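Local coordinates for sorbitol dehydrogenase (Gluconobacter oxydans, PDB 5ITG), which probably oxidises D-sorbitol to L-sorbose with a nicotinamide cofactor, as a member of the mannitol dehydrogenase family, at residues N190-G195 and V293-L298; P428-A433 and K448-D453. All coordinates share one frame; numbering follows the deposited sequence.

Contact 1: residues N190-G195 and V293-L298; sequences NLRHNG and VKIRML
N190 and K294 reach for each other from opposite directions: the carboxamide oxygen OD1 of N190 comes to 2.8 Å from K294 NZ, while N190 ND2 lies farther from the amine, at 4.1 Å. The assigned hydrogen bond of K294 NZ goes to the carbonyl oxygen of V228. K294 gets there at full stretch. Its CG is anti to the backbone N (chi1 -171°) and the rest of the chain runs on extended, which carries NZ well clear of its helix. The second touch is apolar against polar. I295 sends its CD1 to the arginine R192, lying 3.7 Å from R192 NE and 4.1 Å from R192 CD, and the two side chains cross at about a right angle. R192 bends at chi3 (68°), turning its guanidinium out of line with the chain that bears it. These two touches bridge two domains: 190-195, in the Rossmann domain, leads into helix 194-209, whereas 293-298 is a stretch of helix 288-312 in the C-terminal domain, with a pi-type turn over 294-298. In relatives the polyol site lies in the cleft between these domains, and K294 and N190 are placed consistently with that. Farther out, H193, the N-cap of helix 194-209, bonds through its backbone N to E291 and through NE2 to T288, tying the loop to helix 288-312 again. V383 and F384 of helix 377-394 pack against R192 and I295 respectively.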
ATOM      1  N   ASN A 190      -2.004   1.276  -3.205  1.00 22.88           N
ATOM      2  CA  ASN A 190      -1.245   2.147  -2.308  1.00 24.55           C
ATOM      3  C   ASN A 190      -0.468   3.243  -3.045  1.00 25.25           C
ATOM      4  O   ASN A 190       0.748   3.150  -3.237  1.00 25.25           O
ATOM      5  CB  ASN A 190      -0.282   1.306  -1.461  1.00 27.40           C
ATOM      6  CG  ASN A 190       0.546   2.148  -0.504  1.00 29.12           C
ATOM      7  OD1 ASN A 190       0.007   2.926   0.283  1.00 28.92           O
ATOM      8  ND2 ASN A 190       1.864   1.995  -0.569  1.00 29.32           N
ATOM      9  N   LEU A 191      -1.185   4.286  -3.445  1.00 22.67           N
ATOM     10  CA  LEU A 191      -0.591   5.405  -4.157  1.00 23.75           C
ATOM     11  C   LEU A 191      -1.107   6.688  -3.527  1.00 21.61           C
ATOM     12  O   LEU A 191      -2.208   6.718  -2.985  1.00 21.99           O
ATOM     13  CB  LEU A 191      -1.008   5.374  -5.632  1.00 23.72           C
ATOM     14  CG  LEU A 191      -0.765   4.066  -6.387  1.00 27.31           C
ATOM     15  CD1 LEU A 191      -1.409   4.141  -7.767  1.00 27.24           C
ATOM     16  CD2 LEU A 191       0.732   3.820  -6.501  1.00 27.59           C
ATOM     17  N   ARG A 192      -0.324   7.754  -3.604  1.00 22.77           N
ATOM     18  CA  ARG A 192      -0.768   9.021  -3.045  1.00 22.59           C
ATOM     19  C   ARG A 192      -1.911   9.535  -3.922  1.00 22.08           C
ATOM     20  O   ARG A 192      -1.802   9.579  -5.153  1.00 21.43           O
ATOM     21  CB  ARG A 192       0.409   9.990  -2.990  1.00 25.39           C
ATOM     22  CG  ARG A 192       1.499   9.481  -2.052  1.00 26.65           C
ATOM     23  CD  ARG A 192       2.778  10.269  -2.183  1.00 29.97           C
ATOM     24  NE  ARG A 192       2.634  11.640  -1.705  1.00 29.92           N
ATOM     25  CZ  ARG A 192       3.545  12.584  -1.895  1.00 29.20           C
ATOM     26  NH1 ARG A 192       4.661  12.297  -2.555  1.00 26.24           N
ATOM     27  NH2 ARG A 192       3.343  13.810  -1.430  1.00 27.17           N
ATOM     28  N   HIS A 193      -3.014   9.900  -3.276  1.00 20.19           N
ATOM     29  CA  HIS A 193      -4.218  10.359  -3.960  1.00 21.17           C
ATOM     30  C   HIS A 193      -4.576   9.361  -5.065  1.00 19.13           C
ATOM     31  O   HIS A 193      -4.684   9.715  -6.241  1.00 19.70           O
ATOM     32  CB  HIS A 193      -4.010  11.764  -4.524  1.00 21.94           C
ATOM     33  CG  HIS A 193      -3.804  12.802  -3.467  1.00 26.01           C
ATOM     34  ND1 HIS A 193      -2.654  13.555  -3.375  1.00 28.73           N
ATOM     35  CD2 HIS A 193      -4.588  13.186  -2.431  1.00 27.54           C
ATOM     36  CE1 HIS A 193      -2.737  14.358  -2.328  1.00 29.55           C
ATOM     37  NE2 HIS A 193      -3.901  14.153  -1.738  1.00 28.20           N
ATOM     38  N   ASN A 194      -4.777   8.109  -4.664  1.00 16.72           N
ATOM     39  CA  ASN A 194      -5.100   7.052  -5.617  1.00 16.65           C
ATOM     40  C   ASN A 194      -6.372   7.322  -6.416  1.00 15.21           C
ATOM     41  O   ASN A 194      -6.493   6.881  -7.555  1.00 14.38           O
ATOM     42  CB  ASN A 194      -5.181   5.683  -4.909  1.00 14.18           C
ATOM     43  CG  ASN A 194      -6.128   5.674  -3.711  1.00 17.70           C
ATOM     44  OD1 ASN A 194      -6.801   6.662  -3.412  1.00 17.29           O
ATOM     45  ND2 ASN A 194      -6.183   4.538  -3.024  1.00 17.72           N
ATOM     46  N   GLY A 195      -7.312   8.050  -5.821  1.00 15.19           N
ATOM     47  CA  GLY A 195      -8.542   8.366  -6.520  1.00 14.19           C
ATOM     48  C   GLY A 195      -8.295   9.314  -7.677  1.00 16.75           C
ATOM     49  O   GLY A 195      -8.906   9.187  -8.750  1.00 16.52           O
ATOM     50  N   VAL A 293       0.634  11.542   7.655  1.00 11.95           N
ATOM     51  CA  VAL A 293       0.960  10.920   8.937  1.00 12.00           C
ATOM     52  C   VAL A 293       1.718   9.627   8.604  1.00 13.90           C
ATOM     53  O   VAL A 293       2.766   9.329   9.182  1.00 15.22           O
ATOM     54  CB  VAL A 293      -0.300  10.533   9.737  1.00 12.97           C
ATOM     55  CG1 VAL A 293       0.099   9.643  10.931  1.00 12.33           C
ATOM     56  CG2 VAL A 293      -1.008  11.791  10.236  1.00 12.61           C
ATOM     57  N   LYS A 294       1.185   8.865   7.655  1.00 14.57           N
ATOM     58  CA  LYS A 294       1.814   7.609   7.251  1.00 13.85           C
ATOM     59  C   LYS A 294       3.196   7.860   6.657  1.00 14.77           C
ATOM     60  O   LYS A 294       4.175   7.182   7.002  1.00 11.98           O
ATOM     61  CB  LYS A 294       0.933   6.892   6.237  1.00 17.29           C
ATOM     62  CG  LYS A 294       1.391   5.481   5.914  1.00 21.32           C
ATOM     63  CD  LYS A 294       0.482   4.863   4.873  1.00 26.32           C
ATOM     64  CE  LYS A 294       1.087   3.614   4.287  1.00 30.55           C
ATOM     65  NZ  LYS A 294       0.352   3.192   3.059  1.00 34.52           N
ATOM     66  N   ILE A 295       3.280   8.842   5.768  1.00 13.08           N
ATOM     67  CA  ILE A 295       4.549   9.180   5.131  1.00 13.55           C
ATOM     68  C   ILE A 295       5.614   9.672   6.120  1.00 13.99           C
ATOM     69  O   ILE A 295       6.750   9.180   6.133  1.00 11.52           O
ATOM     70  CB  ILE A 295       4.341  10.277   4.054  1.00 13.71           C
ATOM     71  CG1 ILE A 295       3.586   9.691   2.857  1.00 16.06           C
ATOM     72  CG2 ILE A 295       5.685  10.856   3.607  1.00 14.46           C
ATOM     73  CD1 ILE A 295       3.139  10.748   1.869  1.00 17.10           C
ATOM     74  N   ARG A 296       5.234  10.626   6.967  1.00 12.33           N
ATOM     75  CA  ARG A 296       6.195  11.226   7.882  1.00 11.75           C
ATOM     76  C   ARG A 296       6.486  10.515   9.196  1.00 11.62           C
ATOM     77  O   ARG A 296       7.449  10.875   9.890  1.00 12.16           O
ATOM     78  CB  ARG A 296       5.796  12.683   8.143  1.00 10.29           C
ATOM     79  CG  ARG A 296       5.773  13.536   6.859  1.00 11.77           C
ATOM     80  CD  ARG A 296       5.401  14.980   7.163  1.00  7.12           C
ATOM     81  NE  ARG A 296       6.317  15.540   8.143  1.00 11.99           N
ATOM     82  CZ  ARG A 296       6.029  16.558   8.953  1.00 14.85           C
ATOM     83  NH1 ARG A 296       4.832  17.147   8.907  1.00  9.92           N
ATOM     84  NH2 ARG A 296       6.935  16.977   9.827  1.00 11.95           N
HETATM   85  N   MSE A 297       5.668   9.528   9.546  1.00 12.25           N
HETATM   86  CA  MSE A 297       5.897   8.754  10.766  1.00 13.76           C
HETATM   87  C   MSE A 297       6.235   7.288  10.459  1.00 12.41           C
HETATM   88  O   MSE A 297       7.263   6.800  10.907  1.00 15.41           O
HETATM   89  CB  MSE A 297       4.685   8.839  11.696  1.00 13.32           C
HETATM   90  CG  MSE A 297       4.524  10.212  12.350  1.00 17.17           C
HETATM   91 SE   MSE A 297       3.151  10.209  13.692  0.85 26.60          SE
HETATM   92  CE  MSE A 297       4.112   9.196  15.046  1.00 14.72           C
ATOM     93  N   LEU A 298       5.393   6.593   9.689  1.00 11.31           N
ATOM     94  CA  LEU A 298       5.666   5.188   9.379  1.00 11.14           C
ATOM     95  C   LEU A 298       6.823   5.019   8.394  1.00 13.85           C
ATOM     96  O   LEU A 298       7.813   4.346   8.698  1.00 10.18           O
ATOM     97  CB  LEU A 298       4.419   4.487   8.818  1.00 12.75           C
ATOM     98  CG  LEU A 298       4.616   3.001   8.462  1.00 12.70           C
ATOM     99  CD1 LEU A 298       4.718   2.185   9.725  1.00 12.16           C
ATOM    100  CD2 LEU A 298       3.460   2.500   7.614  1.00 17.32           C
TER

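Contact 2: residues P428-A433 and K448-D453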
ATOM      1  N   PRO A 428      18.467   3.381  -7.748  1.00 25.71           N
ATOM      2  CA  PRO A 428      18.169   3.488  -9.179  1.00 27.11           C
ATOM      3  C   PRO A 428      18.429   4.856  -9.809  1.00 27.81           C
ATOM      4  O   PRO A 428      18.909   4.937 -10.937  1.00 29.01           O
ATOM      5  CB  PRO A 428      16.696   3.096  -9.249  1.00 27.45           C
ATOM      6  CG  PRO A 428      16.569   2.098  -8.148  1.00 26.72           C
ATOM      7  CD  PRO A 428      17.334   2.773  -7.027  1.00 25.93           C
ATOM      8  N   THR A 429      18.127   5.927  -9.080  1.00 27.23           N
ATOM      9  CA  THR A 429      18.302   7.278  -9.608  1.00 27.11           C
ATOM     10  C   THR A 429      19.744   7.773  -9.596  1.00 28.72           C
ATOM     11  O   THR A 429      20.043   8.827 -10.154  1.00 29.36           O
ATOM     12  CB  THR A 429      17.445   8.297  -8.825  1.00 26.10           C
ATOM     13  OG1 THR A 429      17.911   8.375  -7.472  1.00 23.19           O
ATOM     14  CG2 THR A 429      15.984   7.879  -8.831  1.00 24.25           C
ATOM     15  N   TYR A 430      20.632   7.024  -8.957  1.00 28.69           N
ATOM     16  CA  TYR A 430      22.035   7.414  -8.889  1.00 28.75           C
ATOM     17  C   TYR A 430      22.825   6.878 -10.075  1.00 30.68           C
ATOM     18  O   TYR A 430      22.596   5.755 -10.530  1.00 28.31           O
ATOM     19  CB  TYR A 430      22.682   6.901  -7.595  1.00 28.15           C
ATOM     20  CG  TYR A 430      22.327   7.676  -6.344  1.00 28.77           C
ATOM     21  CD1 TYR A 430      21.376   8.698  -6.368  1.00 28.52           C
ATOM     22  CD2 TYR A 430      22.942   7.378  -5.126  1.00 29.07           C
ATOM     23  CE1 TYR A 430      21.045   9.402  -5.205  1.00 28.42           C
ATOM     24  CE2 TYR A 430      22.619   8.071  -3.966  1.00 27.66           C
ATOM     25  CZ  TYR A 430      21.669   9.081  -4.010  1.00 27.87           C
ATOM     26  OH  TYR A 430      21.331   9.751  -2.855  1.00 25.68           O
ATOM     27  N   GLY A 431      23.750   7.698 -10.565  1.00 31.21           N
ATOM     28  CA  GLY A 431      24.600   7.305 -11.674  1.00 33.63           C
ATOM     29  C   GLY A 431      26.030   7.245 -11.171  1.00 35.43           C
ATOM     30  O   GLY A 431      26.256   7.156  -9.962  1.00 34.71           O
ATOM     31  N   ASP A 432      26.999   7.301 -12.082  1.00 37.14           N
ATOM     32  CA  ASP A 432      28.407   7.251 -11.695  1.00 37.66           C
ATOM     33  C   ASP A 432      28.784   8.465 -10.863  1.00 36.94           C
ATOM     34  O   ASP A 432      29.510   8.353  -9.872  1.00 35.52           O
ATOM     35  CB  ASP A 432      29.308   7.194 -12.935  1.00 41.05           C
ATOM     36  CG  ASP A 432      29.065   5.961 -13.779  1.00 42.34           C
ATOM     37  OD1 ASP A 432      28.992   4.853 -13.207  1.00 43.69           O
ATOM     38  OD2 ASP A 432      28.956   6.101 -15.018  1.00 45.68           O
ATOM     39  N   ALA A 433      28.295   9.630 -11.276  1.00 36.16           N
ATOM     40  CA  ALA A 433      28.577  10.870 -10.567  1.00 36.00           C
ATOM     41  C   ALA A 433      28.103  10.777  -9.113  1.00 35.07           C
ATOM     42  O   ALA A 433      28.876  11.000  -8.181  1.00 35.39           O
ATOM     43  CB  ALA A 433      27.893  12.035 -11.269  1.00 35.50           C
ATOM     44  N   LYS A 448      25.985  16.790  -1.400  1.00 27.39           N
ATOM     45  CA  LYS A 448      25.430  17.266  -2.662  1.00 27.88           C
ATOM     46  C   LYS A 448      24.507  16.255  -3.345  1.00 27.20           C
ATOM     47  O   LYS A 448      23.917  16.566  -4.380  1.00 27.33           O
ATOM     48  CB  LYS A 448      26.565  17.649  -3.621  1.00 29.98           C
ATOM     49  CG  LYS A 448      27.545  18.660  -3.035  1.00 34.18           C
ATOM     50  CD  LYS A 448      28.736  18.892  -3.961  1.00 39.22           C
ATOM     51  CE  LYS A 448      29.589  17.635  -4.120  1.00 38.73           C
ATOM     52  NZ  LYS A 448      30.683  17.858  -5.104  1.00 41.78           N
ATOM     53  N   LEU A 449      24.372  15.050  -2.785  1.00 24.67           N
ATOM     54  CA  LEU A 449      23.496  14.047  -3.401  1.00 23.13           C
ATOM     55  C   LEU A 449      22.084  14.615  -3.532  1.00 22.64           C
ATOM     56  O   LEU A 449      21.673  15.453  -2.739  1.00 22.48           O
ATOM     57  CB  LEU A 449      23.465  12.758  -2.573  1.00 21.47           C
ATOM     58  CG  LEU A 449      24.743  11.914  -2.592  1.00 21.27           C
ATOM     59  CD1 LEU A 449      24.648  10.790  -1.561  1.00 21.16           C
ATOM     60  CD2 LEU A 449      24.961  11.353  -3.993  1.00 20.99           C
ATOM     61  N   PRO A 450      21.330  14.163  -4.545  1.00 22.67           N
ATOM     62  CA  PRO A 450      19.957  14.618  -4.804  1.00 21.85           C
ATOM     63  C   PRO A 450      18.976  14.353  -3.661  1.00 21.55           C
ATOM     64  O   PRO A 450      17.925  14.987  -3.576  1.00 21.16           O
ATOM     65  CB  PRO A 450      19.564  13.844  -6.062  1.00 22.78           C
ATOM     66  CG  PRO A 450      20.877  13.573  -6.739  1.00 24.50           C
ATOM     67  CD  PRO A 450      21.762  13.201  -5.574  1.00 23.47           C
ATOM     68  N   ALA A 451      19.324  13.416  -2.788  1.00 20.85           N
ATOM     69  CA  ALA A 451      18.462  13.048  -1.667  1.00 20.41           C
ATOM     70  C   ALA A 451      18.035  14.226  -0.794  1.00 20.31           C
ATOM     71  O   ALA A 451      16.932  14.222  -0.239  1.00 20.43           O
ATOM     72  CB  ALA A 451      19.166  11.995  -0.798  1.00 18.85           C
ATOM     73  N   PHE A 452      18.899  15.232  -0.695  1.00 18.09           N
ATOM     74  CA  PHE A 452      18.649  16.388   0.154  1.00 18.81           C
ATOM     75  C   PHE A 452      18.193  17.663  -0.562  1.00 19.41           C
ATOM     76  O   PHE A 452      18.147  18.738   0.046  1.00 19.50           O
ATOM     77  CB  PHE A 452      19.916  16.660   0.971  1.00 19.59           C
ATOM     78  CG  PHE A 452      20.594  15.401   1.456  1.00 21.79           C
ATOM     79  CD1 PHE A 452      19.876  14.432   2.161  1.00 21.45           C
ATOM     80  CD2 PHE A 452      21.935  15.159   1.168  1.00 22.48           C
ATOM     81  CE1 PHE A 452      20.484  13.237   2.567  1.00 22.77           C
ATOM     82  CE2 PHE A 452      22.553  13.965   1.569  1.00 24.83           C
ATOM     83  CZ  PHE A 452      21.826  13.003   2.268  1.00 21.66           C
ATOM     84  N   ASP A 453      17.837  17.538  -1.840  1.00 20.09           N
ATOM     85  CA  ASP A 453      17.395  18.689  -2.630  1.00 21.51           C
ATOM     86  C   ASP A 453      16.098  19.345  -2.160  1.00 19.79           C
ATOM     87  O   ASP A 453      15.878  20.531  -2.411  1.00 20.67           O
ATOM     88  CB  ASP A 453      17.231  18.297  -4.105  1.00 22.03           C
ATOM     89  CG  ASP A 453      18.562  18.111  -4.821  1.00 24.44           C
ATOM     90  OD1 ASP A 453      19.608  18.414  -4.223  1.00 25.99           O
ATOM     91  OD2 ASP A 453      18.555  17.663  -5.987  1.00 25.52           O
TER
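With CG of Y430 anti to its carbonyl carbon (chi1 -76°), the phenol swings across to 448-453, and L449, whose CG takes the same setting (chi1 -71°), presents its isobutyl group to that ring. The two side chains cross at about a right angle: L449 CD2 sits over one face, 4.0 Å from Y430 CZ. On the P450 side the approach is oblique, with P450 CD 3.9 Å from Y430 CE1. At the far end of the ring, Y430 OH meets carbon, lying 3.7 Å from L449 CB and also 3.7 Å from A451 CB. Both segments belong to the C-terminal domain. The first runs into helix 432-439 through its N-cap G431, whose N is bonded to E434 OE1, the half of a capping box that a glycine can make; the second turns through a short 3-10 segment at 450-451, where D453 N bonds to P450 O at 3.1 Å. The buried hydroxyl of Y430 is satisfied by a hydrogen bond with the hydroxyl of Y409 on helix 400-412. Cut back to an alanine, Y430 would probably leave the Y409 hydroxyl without this mate and a gap beside L449, P450 and A451. A451 CB, in turn, lies 3.8 Å above the plane of the F452 ring, offset toward its rim.

In the fold
Contact 1 is central but only partly buried, its centre about 8 Å from the centre of the chain, where the Rossmann and C-terminal domains face each other; contact 2 lies about 26 Å from that centre, wholly inside the C-terminal domain. The centres of contact 1 and contact 2 are about 23 Å apart. The nearest atoms of contact 1 and contact 2 are about 12 Å apart, so they do not touch. Helix 377-394 touches both: C378 lies against Y430, P450 and A451 and Q382 bonds to P450 O, while the helix meets contact 1 further along, at V383 and F384. Of the two, contact 1 is the one near the probable substrate cleft; contact 2 is packing remote from it.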